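PDB 3VR0: proteasome assembly chaperone family protein from Pyrococcus furiosus, which is an archaeal proteasome activator, homologous to the factors that assist proteasome assembly. Local coordinates for residues M85-Y90 and G124-F129; D101-T106 and Q131-R136; E166-K171 and T232-L237; I208-E213 and L228-K233; K222-V227 and T242-R247. All blocks are in the same frame, centred on the assembly; numbering follows the deposited sequence.

Interaction 1: residues M85-Y90 and G124-F129; sequences MKNEFY and GKMLDF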
# COMPACT_ATOMS: atom_id res chain seq x y z
N MET C 85 12.22 14.34 -6.37
CA MET C 85 12.81 14.26 -5.06
C MET C 85 13.94 13.24 -5.08
O MET C 85 13.91 12.27 -5.87
CB MET C 85 11.74 13.96 -4.03
CG MET C 85 10.75 15.20 -3.89
SD MET C 85 9.86 15.17 -2.37
CE MET C 85 8.95 13.74 -2.79
N LYS C 86 14.95 13.49 -4.26
CA LYS C 86 16.19 12.76 -4.42
C LYS C 86 17.00 12.80 -3.14
O LYS C 86 16.69 13.59 -2.22
CB LYS C 86 17.00 13.38 -5.60
CG LYS C 86 17.60 14.79 -5.26
CD LYS C 86 18.18 15.52 -6.51
CE LYS C 86 18.87 16.81 -6.07
NZ LYS C 86 19.41 17.55 -7.24
N ASN C 87 17.97 11.90 -3.05
CA ASN C 87 19.01 12.01 -2.04
C ASN C 87 20.33 12.26 -2.80
O ASN C 87 20.42 11.95 -4.02
CB ASN C 87 19.13 10.73 -1.20
CG ASN C 87 17.84 10.40 -0.42
OD1 ASN C 87 17.70 9.27 0.05
ND2 ASN C 87 16.91 11.38 -0.29
N GLU C 88 21.33 12.79 -2.10
CA GLU C 88 22.58 13.16 -2.73
C GLU C 88 23.68 12.57 -1.92
O GLU C 88 23.59 12.59 -0.69
CB GLU C 88 22.74 14.68 -2.74
CG GLU C 88 21.72 15.42 -3.58
CD GLU C 88 21.88 16.96 -3.51
OE1 GLU C 88 22.24 17.52 -2.41
OE2 GLU C 88 21.67 17.62 -4.55
N PHE C 89 24.69 12.03 -2.59
CA PHE C 89 25.87 11.55 -1.90
C PHE C 89 27.05 12.50 -2.19
O PHE C 89 27.27 12.88 -3.35
CB PHE C 89 26.26 10.15 -2.39
CG PHE C 89 25.27 9.09 -2.05
CD1 PHE C 89 25.47 8.24 -0.93
CD2 PHE C 89 24.18 8.86 -2.87
CE1 PHE C 89 24.57 7.20 -0.64
CE2 PHE C 89 23.24 7.82 -2.57
CZ PHE C 89 23.44 7.00 -1.48
N TYR C 90 27.77 12.87 -1.12
CA TYR C 90 28.97 13.72 -1.21
C TYR C 90 30.14 12.94 -0.67
O TYR C 90 29.97 12.09 0.22
CB TYR C 90 28.81 14.99 -0.34
CG TYR C 90 27.78 15.95 -0.88
CD1 TYR C 90 28.16 17.10 -1.55
CD2 TYR C 90 26.43 15.69 -0.73
CE1 TYR C 90 27.20 17.97 -2.07
CE2 TYR C 90 25.47 16.54 -1.23
CZ TYR C 90 25.85 17.66 -1.90
OH TYR C 90 24.87 18.49 -2.38
N GLY C 124 18.71 -0.43 1.46
CA GLY C 124 19.46 -1.51 0.85
C GLY C 124 20.26 -1.01 -0.37
O GLY C 124 21.44 -1.37 -0.49
N LYS C 125 19.64 -0.21 -1.25
CA LYS C 125 20.38 0.36 -2.40
C LYS C 125 21.51 1.28 -1.93
O LYS C 125 22.60 1.25 -2.50
CB LYS C 125 19.48 1.16 -3.35
CG LYS C 125 18.61 0.30 -4.26
CD LYS C 125 19.42 -0.37 -5.42
CE LYS C 125 20.22 0.64 -6.22
NZ LYS C 125 20.84 -0.05 -7.40
N MET C 126 21.24 2.11 -0.93
CA MET C 126 22.33 2.95 -0.34
C MET C 126 23.47 2.09 0.16
O MET C 126 24.63 2.45 -0.06
CB MET C 126 21.86 3.82 0.80
CG MET C 126 20.89 4.86 0.39
SD MET C 126 20.48 5.94 1.79
CE MET C 126 19.46 7.07 0.84
N LEU C 127 23.14 0.99 0.86
CA LEU C 127 24.21 0.14 1.35
C LEU C 127 24.96 -0.55 0.21
O LEU C 127 26.17 -0.68 0.33
CB LEU C 127 23.76 -0.89 2.41
CG LEU C 127 23.26 -0.18 3.68
CD1 LEU C 127 22.42 -1.09 4.51
CD2 LEU C 127 24.37 0.46 4.53
N ASP C 128 24.27 -1.01 -0.86
CA ASP C 128 24.97 -1.69 -1.96
C ASP C 128 25.97 -0.71 -2.60
O ASP C 128 27.04 -1.09 -3.03
CB ASP C 128 24.03 -2.19 -3.10
CG ASP C 128 23.02 -3.28 -2.65
OD1 ASP C 128 23.21 -3.96 -1.61
OD2 ASP C 128 22.01 -3.44 -3.35
N PHE C 129 25.56 0.52 -2.72
CA PHE C 129 26.37 1.51 -3.39
C PHE C 129 27.66 1.83 -2.57
O PHE C 129 28.75 1.81 -3.09
CB PHE C 129 25.52 2.75 -3.62
CG PHE C 129 26.28 3.89 -4.25
CD1 PHE C 129 26.96 3.71 -5.48
CD2 PHE C 129 26.38 5.11 -3.59
CE1 PHE C 129 27.68 4.78 -6.06
CE2 PHE C 129 27.09 6.20 -4.17
CZ PHE C 129 27.75 6.03 -5.40

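Interaction 2: residues D101-T106 and Q131-R136; sequences DLIIVT and QEFGTR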
# COMPACT_ATOMS: atom_id res chain seq x y z
N ASP C 101 38.48 8.86 5.04
CA ASP C 101 37.60 9.33 3.99
C ASP C 101 36.08 9.21 4.42
O ASP C 101 35.71 8.30 5.22
CB ASP C 101 37.80 8.46 2.76
CG ASP C 101 39.23 8.59 2.14
OD1 ASP C 101 39.96 9.58 2.42
OD2 ASP C 101 39.61 7.66 1.40
N LEU C 102 35.23 10.08 3.84
CA LEU C 102 33.79 10.10 4.14
C LEU C 102 32.94 10.00 2.91
O LEU C 102 33.31 10.54 1.85
CB LEU C 102 33.37 11.36 4.91
CG LEU C 102 34.23 11.59 6.17
CD1 LEU C 102 33.96 12.94 6.81
CD2 LEU C 102 34.06 10.42 7.17
N ILE C 103 31.80 9.30 3.07
CA ILE C 103 30.63 9.48 2.20
C ILE C 103 29.48 10.00 3.10
O ILE C 103 29.20 9.42 4.18
CB ILE C 103 30.19 8.13 1.55
CG1 ILE C 103 31.35 7.52 0.76
CG2 ILE C 103 28.86 8.29 0.67
CD1 ILE C 103 31.04 6.17 0.16
N ILE C 104 28.81 11.05 2.62
CA ILE C 104 27.77 11.67 3.37
C ILE C 104 26.54 11.72 2.49
O ILE C 104 26.60 12.18 1.37
CB ILE C 104 28.16 13.11 3.85
CG1 ILE C 104 29.44 13.08 4.67
CG2 ILE C 104 26.97 13.73 4.68
CD1 ILE C 104 30.12 14.48 4.81
N VAL C 105 25.42 11.20 2.99
CA VAL C 105 24.18 11.28 2.22
C VAL C 105 23.24 12.24 2.92
O VAL C 105 23.16 12.24 4.15
CB VAL C 105 23.48 9.88 2.04
CG1 VAL C 105 23.06 9.26 3.40
CG2 VAL C 105 22.27 9.98 1.12
N THR C 106 22.57 13.06 2.14
CA THR C 106 21.43 13.85 2.60
C THR C 106 20.40 13.91 1.45
O THR C 106 20.55 13.25 0.43
CB THR C 106 21.88 15.28 3.10
OG1 THR C 106 20.80 15.91 3.80
CG2 THR C 106 22.33 16.22 1.96
N GLN C 131 29.13 0.10 -0.16
CA GLN C 131 30.02 -1.04 -0.13
C GLN C 131 30.88 -1.20 -1.40
O GLN C 131 31.92 -1.83 -1.34
CB GLN C 131 29.24 -2.34 0.12
CG GLN C 131 28.71 -2.54 1.55
CD GLN C 131 28.02 -3.91 1.68
OE1 GLN C 131 26.96 -4.16 1.09
NE2 GLN C 131 28.64 -4.80 2.42
N GLU C 132 30.46 -0.64 -2.53
CA GLU C 132 31.35 -0.65 -3.68
C GLU C 132 32.65 0.09 -3.40
O GLU C 132 33.62 -0.17 -4.08
CB GLU C 132 30.69 -0.09 -4.94
CG GLU C 132 29.47 -0.89 -5.37
CD GLU C 132 28.82 -0.28 -6.58
OE1 GLU C 132 29.37 0.69 -7.20
OE2 GLU C 132 27.75 -0.79 -6.93
N PHE C 133 32.67 0.98 -2.39
CA PHE C 133 33.87 1.77 -2.06
C PHE C 133 34.59 1.23 -0.86
O PHE C 133 35.47 1.87 -0.31
CB PHE C 133 33.50 3.25 -1.90
CG PHE C 133 32.95 3.82 -3.15
CD1 PHE C 133 33.81 4.29 -4.16
CD2 PHE C 133 31.56 3.75 -3.40
CE1 PHE C 133 33.26 4.74 -5.40
CE2 PHE C 133 31.02 4.22 -4.59
CZ PHE C 133 31.88 4.71 -5.59
N GLY C 134 34.20 0.03 -0.44
CA GLY C 134 34.81 -0.59 0.71
C GLY C 134 34.25 -0.12 2.05
O GLY C 134 34.87 -0.40 3.06
N THR C 135 33.14 0.61 2.09
CA THR C 135 32.53 1.06 3.37
C THR C 135 32.13 -0.10 4.28
O THR C 135 31.49 -1.07 3.83
CB THR C 135 31.27 1.87 3.14
OG1 THR C 135 31.55 2.89 2.19
CG2 THR C 135 30.75 2.50 4.46
N ARG C 136 32.54 -0.00 5.55
CA ARG C 136 32.21 -1.01 6.57
C ARG C 136 31.45 -0.33 7.69
O ARG C 136 30.69 -0.97 8.38
CB ARG C 136 33.48 -1.66 7.17
CG ARG C 136 34.37 -2.43 6.12
CD ARG C 136 35.78 -2.81 6.68
NE ARG C 136 36.46 -1.62 7.21
CZ ARG C 136 36.91 -1.50 8.47
NH1 ARG C 136 36.81 -2.55 9.31
NH2 ARG C 136 37.46 -0.35 8.87

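Interaction 3: residues E166-K171 and T232-L237; sequences EYYKSK and TKILGL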
# COMPACT_ATOMS: atom_id res chain seq x y z
N GLU C 166 32.94 0.85 23.86
CA GLU C 166 34.14 1.46 24.42
C GLU C 166 35.06 2.02 23.33
O GLU C 166 35.77 3.04 23.53
CB GLU C 166 34.84 0.54 25.41
CG GLU C 166 35.62 -0.64 24.84
CD GLU C 166 36.65 -1.15 25.87
OE1 GLU C 166 36.83 -0.45 26.91
OE2 GLU C 166 37.27 -2.22 25.64
N TYR C 167 34.96 1.41 22.14
CA TYR C 167 35.59 1.97 20.96
C TYR C 167 35.14 3.41 20.81
O TYR C 167 35.97 4.31 20.82
CB TYR C 167 35.32 1.15 19.68
CG TYR C 167 35.92 1.77 18.44
CD1 TYR C 167 37.31 1.68 18.18
CD2 TYR C 167 35.12 2.47 17.54
CE1 TYR C 167 37.87 2.26 17.05
CE2 TYR C 167 35.68 3.06 16.40
CZ TYR C 167 37.06 2.95 16.16
OH TYR C 167 37.59 3.55 15.04
N TYR C 168 33.83 3.64 20.70
CA TYR C 168 33.38 5.01 20.48
C TYR C 168 33.49 5.84 21.73
O TYR C 168 33.63 7.05 21.65
CB TYR C 168 31.95 5.09 19.91
CG TYR C 168 31.88 4.58 18.50
CD1 TYR C 168 31.30 3.35 18.22
CD2 TYR C 168 32.41 5.31 17.46
CE1 TYR C 168 31.26 2.86 16.94
CE2 TYR C 168 32.40 4.84 16.18
CZ TYR C 168 31.82 3.61 15.92
OH TYR C 168 31.78 3.16 14.65
N LYS C 169 33.38 5.21 22.90
CA LYS C 169 33.58 5.96 24.16
C LYS C 169 34.95 6.61 24.20
O LYS C 169 35.04 7.76 24.53
CB LYS C 169 33.39 5.10 25.40
CG LYS C 169 32.00 5.22 26.02
CD LYS C 169 31.85 4.27 27.21
CE LYS C 169 30.45 4.32 27.80
NZ LYS C 169 30.15 3.03 28.50
N SER C 170 35.98 5.86 23.81
CA SER C 170 37.37 6.36 23.75
C SER C 170 37.46 7.58 22.87
O SER C 170 37.97 8.62 23.29
CB SER C 170 38.31 5.31 23.18
OG SER C 170 38.18 4.11 23.88
N LYS C 171 36.94 7.45 21.65
CA LYS C 171 36.99 8.53 20.66
C LYS C 171 36.32 9.76 21.19
O LYS C 171 36.73 10.86 20.85
CB LYS C 171 36.29 8.12 19.36
CG LYS C 171 36.82 6.87 18.74
CD LYS C 171 38.07 7.16 18.01
CE LYS C 171 38.56 5.94 17.27
NZ LYS C 171 39.88 6.32 16.66
N THR C 232 31.97 14.86 14.60
CA THR C 232 33.32 15.39 14.30
C THR C 232 34.35 14.99 15.36
O THR C 232 35.48 14.58 15.06
CB THR C 232 33.34 16.87 14.07
OG1 THR C 232 32.80 17.55 15.21
CG2 THR C 232 32.57 17.24 12.78
N LYS C 233 33.92 14.98 16.62
CA LYS C 233 34.83 14.48 17.65
C LYS C 233 35.25 13.03 17.43
O LYS C 233 36.44 12.69 17.55
CB LYS C 233 34.22 14.73 19.05
CG LYS C 233 34.60 13.76 20.14
CD LYS C 233 36.10 13.71 20.43
CE LYS C 233 36.60 14.93 21.14
NZ LYS C 233 37.58 14.43 22.18
N ILE C 234 34.31 12.14 17.09
CA ILE C 234 34.71 10.76 16.74
C ILE C 234 35.66 10.69 15.52
O ILE C 234 36.48 9.79 15.41
CB ILE C 234 33.46 9.86 16.51
CG1 ILE C 234 32.82 9.50 17.85
CG2 ILE C 234 33.80 8.60 15.80
CD1 ILE C 234 31.39 9.00 17.75
N LEU C 235 35.48 11.61 14.57
CA LEU C 235 36.23 11.61 13.33
C LEU C 235 37.63 12.22 13.47
O LEU C 235 38.50 11.97 12.61
CB LEU C 235 35.43 12.33 12.24
CG LEU C 235 34.09 11.71 11.79
CD1 LEU C 235 33.50 12.60 10.73
CD2 LEU C 235 34.26 10.28 11.28
N GLY C 236 37.87 13.00 14.53
CA GLY C 236 39.14 13.69 14.74
C GLY C 236 39.18 14.99 13.96
O GLY C 236 40.25 15.47 13.59
N LEU C 237 38.03 15.59 13.72
CA LEU C 237 37.99 16.80 12.91
C LEU C 237 37.53 17.95 13.75
O LEU C 237 36.76 17.75 14.68
CB LEU C 237 37.00 16.66 11.75
CG LEU C 237 37.32 15.55 10.75
CD1 LEU C 237 36.08 15.27 9.95
CD2 LEU C 237 38.55 15.90 9.86

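Interaction 4: residues I208-E213 and L228-K233; sequences ISLLGE and LSAVTK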
# COMPACT_ATOMS: atom_id res chain seq x y z
N ILE C 208 27.20 3.37 14.52
CA ILE C 208 26.66 4.03 15.69
C ILE C 208 25.59 5.00 15.22
O ILE C 208 25.71 5.60 14.17
CB ILE C 208 27.81 4.82 16.48
CG1 ILE C 208 27.28 5.46 17.74
CG2 ILE C 208 28.54 5.88 15.54
CD1 ILE C 208 28.46 5.82 18.82
N SER C 209 24.53 5.11 16.02
CA SER C 209 23.49 6.05 15.85
C SER C 209 23.68 7.15 16.89
O SER C 209 23.81 6.89 18.07
CB SER C 209 22.15 5.37 16.19
OG SER C 209 21.18 6.39 16.38
N LEU C 210 23.62 8.40 16.48
CA LEU C 210 23.67 9.47 17.44
C LEU C 210 22.47 10.34 17.20
O LEU C 210 22.33 10.91 16.13
CB LEU C 210 24.97 10.28 17.26
CG LEU C 210 26.21 9.44 17.52
CD1 LEU C 210 27.49 10.13 16.95
CD2 LEU C 210 26.35 9.18 19.00
N LEU C 211 21.59 10.42 18.20
CA LEU C 211 20.37 11.19 18.08
C LEU C 211 20.30 12.25 19.17
O LEU C 211 20.53 11.96 20.34
CB LEU C 211 19.13 10.27 18.20
CG LEU C 211 18.92 9.13 17.20
CD1 LEU C 211 17.67 8.37 17.59
CD2 LEU C 211 18.72 9.70 15.83
N GLY C 212 19.95 13.46 18.77
CA GLY C 212 19.91 14.56 19.67
C GLY C 212 18.49 14.89 20.10
O GLY C 212 17.56 14.90 19.28
N GLU C 213 18.36 15.22 21.38
CA GLU C 213 17.09 15.67 21.94
C GLU C 213 16.64 16.93 21.26
O GLU C 213 17.40 17.86 21.10
CB GLU C 213 17.19 15.89 23.45
CG GLU C 213 17.28 14.61 24.23
CD GLU C 213 17.57 14.85 25.71
OE1 GLU C 213 18.15 15.93 26.04
OE2 GLU C 213 17.24 13.96 26.53
N LEU C 228 26.60 16.99 15.70
CA LEU C 228 27.74 17.14 14.80
C LEU C 228 29.07 17.32 15.55
O LEU C 228 30.13 16.94 15.02
CB LEU C 228 27.51 18.31 13.85
CG LEU C 228 28.62 18.35 12.80
CD1 LEU C 228 28.65 17.00 12.00
CD2 LEU C 228 28.42 19.53 11.92
N SER C 229 29.01 17.91 16.76
CA SER C 229 30.16 17.95 17.68
C SER C 229 30.55 16.55 18.12
O SER C 229 31.75 16.19 18.23
CB SER C 229 29.86 18.83 18.92
OG SER C 229 29.53 20.15 18.52
N ALA C 230 29.55 15.72 18.39
CA ALA C 230 29.88 14.35 18.78
C ALA C 230 30.50 13.61 17.60
O ALA C 230 31.50 12.93 17.76
CB ALA C 230 28.67 13.61 19.33
N VAL C 231 29.88 13.73 16.41
CA VAL C 231 30.38 13.04 15.22
C VAL C 231 31.80 13.55 14.81
O VAL C 231 32.70 12.77 14.70
CB VAL C 231 29.43 13.22 14.04
CG1 VAL C 231 30.10 12.69 12.72
CG2 VAL C 231 28.08 12.59 14.33
N THR C 232 31.97 14.86 14.60
CA THR C 232 33.32 15.39 14.30
C THR C 232 34.35 14.99 15.36
O THR C 232 35.48 14.58 15.06
CB THR C 232 33.34 16.87 14.07
OG1 THR C 232 32.80 17.55 15.21
CG2 THR C 232 32.57 17.24 12.78
N LYS C 233 33.92 14.98 16.62
CA LYS C 233 34.83 14.48 17.65
C LYS C 233 35.25 13.03 17.43
O LYS C 233 36.44 12.69 17.55
CB LYS C 233 34.22 14.73 19.05
CG LYS C 233 34.60 13.76 20.14
CD LYS C 233 36.10 13.71 20.43
CE LYS C 233 36.60 14.93 21.14
NZ LYS C 233 37.58 14.43 22.18

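Interaction 5: residues K222-V227 and T242-R247; sequences KAAKAV and TALDER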
# COMPACT_ATOMS: atom_id res chain seq x y z
N LYS C 222 20.53 24.00 16.95
CA LYS C 222 21.35 23.80 18.17
C LYS C 222 21.53 22.33 18.54
O LYS C 222 22.59 21.92 19.03
CB LYS C 222 20.75 24.61 19.36
CG LYS C 222 21.35 24.35 20.76
CD LYS C 222 21.07 25.58 21.70
CE LYS C 222 20.87 25.18 23.18
NZ LYS C 222 22.14 24.77 23.88
N ALA C 223 20.49 21.51 18.33
CA ALA C 223 20.68 20.10 18.55
C ALA C 223 21.59 19.53 17.43
O ALA C 223 22.41 18.66 17.67
CB ALA C 223 19.34 19.32 18.71
N ALA C 224 21.44 20.06 16.23
CA ALA C 224 22.30 19.69 15.08
C ALA C 224 23.78 19.92 15.46
O ALA C 224 24.64 19.03 15.29
CB ALA C 224 21.93 20.49 13.86
N LYS C 225 24.05 21.09 16.04
CA LYS C 225 25.39 21.41 16.55
C LYS C 225 25.90 20.32 17.49
O LYS C 225 27.03 19.81 17.34
CB LYS C 225 25.42 22.80 17.22
CG LYS C 225 26.81 23.12 17.83
CD LYS C 225 27.01 24.60 18.09
CE LYS C 225 28.23 24.82 18.96
NZ LYS C 225 28.10 26.13 19.68
N ALA C 226 25.06 19.93 18.45
CA ALA C 226 25.48 18.96 19.44
C ALA C 226 25.78 17.60 18.82
O ALA C 226 26.75 16.93 19.19
CB ALA C 226 24.44 18.82 20.51
N VAL C 227 24.92 17.16 17.90
CA VAL C 227 25.13 15.86 17.25
C VAL C 227 26.43 15.91 16.43
O VAL C 227 27.24 14.99 16.48
CB VAL C 227 23.91 15.49 16.34
CG1 VAL C 227 24.25 14.33 15.41
CG2 VAL C 227 22.66 15.16 17.22
N THR C 242 29.98 28.03 13.78
CA THR C 242 29.40 29.38 13.79
C THR C 242 28.03 29.46 13.13
O THR C 242 27.07 29.91 13.75
CB THR C 242 30.34 30.43 13.12
OG1 THR C 242 31.56 30.53 13.87
CG2 THR C 242 29.66 31.81 13.04
N ALA C 243 27.94 29.02 11.88
CA ALA C 243 26.71 29.21 11.12
C ALA C 243 25.51 28.52 11.79
O ALA C 243 24.37 28.97 11.63
CB ALA C 243 26.89 28.75 9.70
N LEU C 244 25.77 27.46 12.55
CA LEU C 244 24.70 26.75 13.25
C LEU C 244 24.25 27.55 14.47
O LEU C 244 23.06 27.81 14.61
CB LEU C 244 25.10 25.30 13.61
CG LEU C 244 25.15 24.20 12.53
CD1 LEU C 244 25.72 22.90 13.07
CD2 LEU C 244 23.81 23.95 11.87
N ASP C 245 25.21 27.96 15.31
CA ASP C 245 24.99 28.96 16.40
C ASP C 245 24.09 30.09 15.98
O ASP C 245 23.12 30.40 16.66
CB ASP C 245 26.30 29.62 16.86
CG ASP C 245 27.29 28.65 17.47
OD1 ASP C 245 26.88 27.70 18.20
OD2 ASP C 245 28.50 28.87 17.21
N GLU C 246 24.43 30.71 14.85
CA GLU C 246 23.67 31.82 14.31
C GLU C 246 22.26 31.46 13.90
O GLU C 246 21.35 32.29 14.00
CB GLU C 246 24.41 32.43 13.13
CG GLU C 246 25.58 33.32 13.55
CD GLU C 246 26.36 33.85 12.36
OE1 GLU C 246 27.35 34.60 12.57
OE2 GLU C 246 25.97 33.53 11.22
N ARG C 247 22.06 30.23 13.43
CA ARG C 247 20.70 29.79 13.08
C ARG C 247 19.90 29.47 14.35
O ARG C 247 18.72 29.77 14.43
CB ARG C 247 20.72 28.60 12.13
CG ARG C 247 19.37 28.25 11.51
CD ARG C 247 19.54 27.17 10.48
NE ARG C 247 18.31 26.92 9.70
CZ ARG C 247 18.31 26.50 8.43
NH1 ARG C 247 19.46 26.30 7.79
NH2 ARG C 247 17.16 26.30 7.80

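Interaction 1: residues M85-Y90 and G124-F129
Phe89 offers one face of its ring to the edge of Phe129, whose CD2 atom stands 4.0 Å above the plane and over the ring centre. The centroids are 5.1 Å apart and the planes meet at 69°, an edge-to-face (T-shaped) pair. On the helix, Phe129 has CG anti to the backbone N (chi1 177°), which swings its ring toward the sheet. Met126 meets the same Phe89 ring at its edge, Met126 CG lying 3.8 Å from Phe89 CZ. Its methyl then runs on to Asn87, where the approach to the amide oxygen is too short to be trusted. The Asn87 amide nitrogen is held by the carbonyl of Thr109, with only a weak bond to Lys86 O. Strand 87-92 and helix 116-131 thus stack as two layers, their local axes 20° from parallel, and Ile103 and Val105 of the next strand also touch Phe89. Replacing Phe89 by alanine is likely to leave the Phe129 edge without its aromatic face and open a gap beside Met126. Ring orientation and apolar fit, rather than polar bonding, therefore define how this strand and helix meet.

Interaction 2: residues D101-T106 and Q131-R136
Ile103 reaches across to the turn with its terminal methyl, which serves two neighbours at once: Ile103 CD1 lies 3.9 Å from Thr135 OG1 and 4.3 Å from Phe133 CD2. The methyl comes at the Phe133 ring on a slant, and the Ile103 and Thr135 side chains are likewise inclined to each other. What carries the methyl this far is the straight run of the isoleucine beyond CG1 (chi2 177°), for the backbones themselves stay well apart, with 8.7 Å between Ile103 CA and Thr135 CA.

The next shell fixes the partners. The Thr135 hydroxyl is tied to the carbonyl of Val130, in the last turn of helix 116-131, so its oxygen presents itself to the methyl while already bonded. Phe133 packs edge-to-face with Phe129 of the same helix. Phe133 and Thr135 follow the end of that helix, where a type I turn runs from Gln131 to Gly134, closed by Gly134 N to Gln131 O at 3.1 Å. Gly134 has positive phi, and a side chain there would collide with the preceding carbonyl. The Ile103 main chain is held in the sheet by hydrogen bonds to Ile34 and Ile36 of the adjacent strand 34-37. Strand 102-107, helix 116-131 and strand 137-145 form a beta-alpha-beta crossover, the two strands parallel with strand 34-37 between them, and the turn sits where the helix gives way to the second strand.

The chemistry is modest: one methyl group against a ring and a bonded hydroxyl, a contact of dispersion whose polar member is satisfied on its own side.

Interaction 3: residues E166-K171 and T232-L237
Tyr168 and Ile234 set their side chains about at right angles, the isoleucine arriving along one side of the ring. Ile234 CG2 sits at the ring edge, in its plane, 3.9 Å from Tyr168 CD2, while Ile234 CD1 comes at that same ring atom obliquely, at 3.8 Å. The isoleucine places CG2 anti to the backbone N and CG1 beside it (chi1 -75°), so both branches can meet the ring. A face of Tyr168 carries Tyr167, whose CD2 rests over the ring centre, and the phenol oxygen is bonded to Glu137.

Lys171 turns its foot, not its charge, to the contact: Lys171 CB lies 4.0 Å from Ile234 CG1, and a bend at chi2 (-79°) then leads the amine away. The join is between helix 164-172 and the last turn of helix 221-235, which closes in a Schellman motif. Gly236 is its C-prime residue with positive phi, Leu237 N reaches Thr232 O at 3.1 Å, and the bond from Gly236 N to Lys233 O is weak.

Lys233 curls where Lys171 reaches out. Successive bends at chi2 (60°) and chi3 fold its chain toward the end of helix 164-172, and its amine bonds the carbonyl of Glu173. Its CD lies so near Lys171 O that the spacing is doubtful. With Lys233 cut back to an alanine, the Glu173 carbonyl would probably lose its ammonium partner, and Leu172 and Cys175 the aliphatic chain that packs on them. A bound gold ion lies about 4 Å from the Lys233 side chain.

Interaction 4: residues I208-E213 and L228-K233
Leu210 pushes one methyl from the sheet into the helix, and the tight point is a single pair, Leu210 CD1 with Val231 CG2 at 3.6 Å. The leucine chain runs out to CD1 in extended form (chi2 164°), while Val231 has CG1 anti to the backbone N (chi1 170°), which puts CG2 beside that nitrogen. The two side chains meet at a slant. Ala230 is more loosely engaged, its CB 4.4 Å from Leu210 CD1. All three residues are buried, and further apolar groups surround them: Val155 and Ala157 on the strand beside Leu210, Ile139 and Met141 against Val231, and Leu172 of helix 164-172 against Ala230.

Away from this seam the helix is different in character. Ser229 and Lys233 are partly exposed; Ser229 OG bonds Lys225 O of its own helix, whereas the Lys233 amine bonds the Glu173 carbonyl. Thr232, though buried, also turns to a carbonyl of the helix, its OG1 reaching Leu228 O at 2.7 Å. That oxygen also takes the main-chain bond from Thr232 N, so two donors grip it.

Strand 206-214 lies between strands 137-145 and 155-159 in the mixed sheet and is followed in the chain by helix 221-235, which folds back over it. This is the layered alpha/beta packing of the PAC2 family domain, with leucine, valine and alanine filling the seam.

Interaction 5: residues K222-V227 and T242-R247
Lys225 and Asp245 form the salt bridge of this contact, Lys225 NZ donating to Asp245 OD1 at 2.5 Å, a length so short that it is best taken as approximate. It links the two arms of an antiparallel helix hairpin: helix 221-235 and helix 242-256 follow each other across a short loop, and the axes of the two local segments come within 8.9 Å and run at 152° to each other. The second helix falls in a predicted coiled coil, and at its start the Thr242 hydroxyl is bonded to Asp240.

The carboxylate is used unequally, since Asp245 OD2 stays 3.7 Å from Lys225 NZ. The lysine reaches out fully extended, with CG anti to the backbone N (chi1 177°), and its aliphatic part passes the acid at a slant before the ammonium group meets it. The bridge lies on the more open side, where both residues are partly exposed. Lys222, one turn earlier, has its ammonium with Glu152, and its chain touches Ala248 and Glu252 farther along the second helix.

Inward of the bridge the packing is apolar and rests on Leu244, which is buried. It points at the first helix and lays one branch against each of Ala224 and Lys225. Leu244 CD1 comes nearer the Lys225 backbone than its side chain: 3.8 Å from Lys225 CA against 4.2 Å from Lys225 CB. Leu244 CD2 stands 4.4 Å from Ala224 CB. Helix 45-57 borders the same seam, His52 touching Leu244 and Leu48 touching Ala224. Leu244 CD1 also lies 4.3 Å from Ala224 C.

How the interactions relate
From the N terminus, interaction 1 closes the loop from strand 87-92 to helix 116-131, and interaction 2 the loop from strand 102-107 to the turn after that helix. The two cross, because 101-106 lies within the first loop and 131-136 beyond it, and their strands are hydrogen-bonded neighbours. Interaction 3 opens only later, at helix 164-172, and spans to the end of helix 221-235, where interaction 4 ends too, inside the longer loop, sharing Thr232 and Lys233. Interaction 5 crosses both and brings in helix 242-256. Helix 221-235 thus ties strand 206-214 to two helices, and Leu102 touching Leu235 joins the two groups.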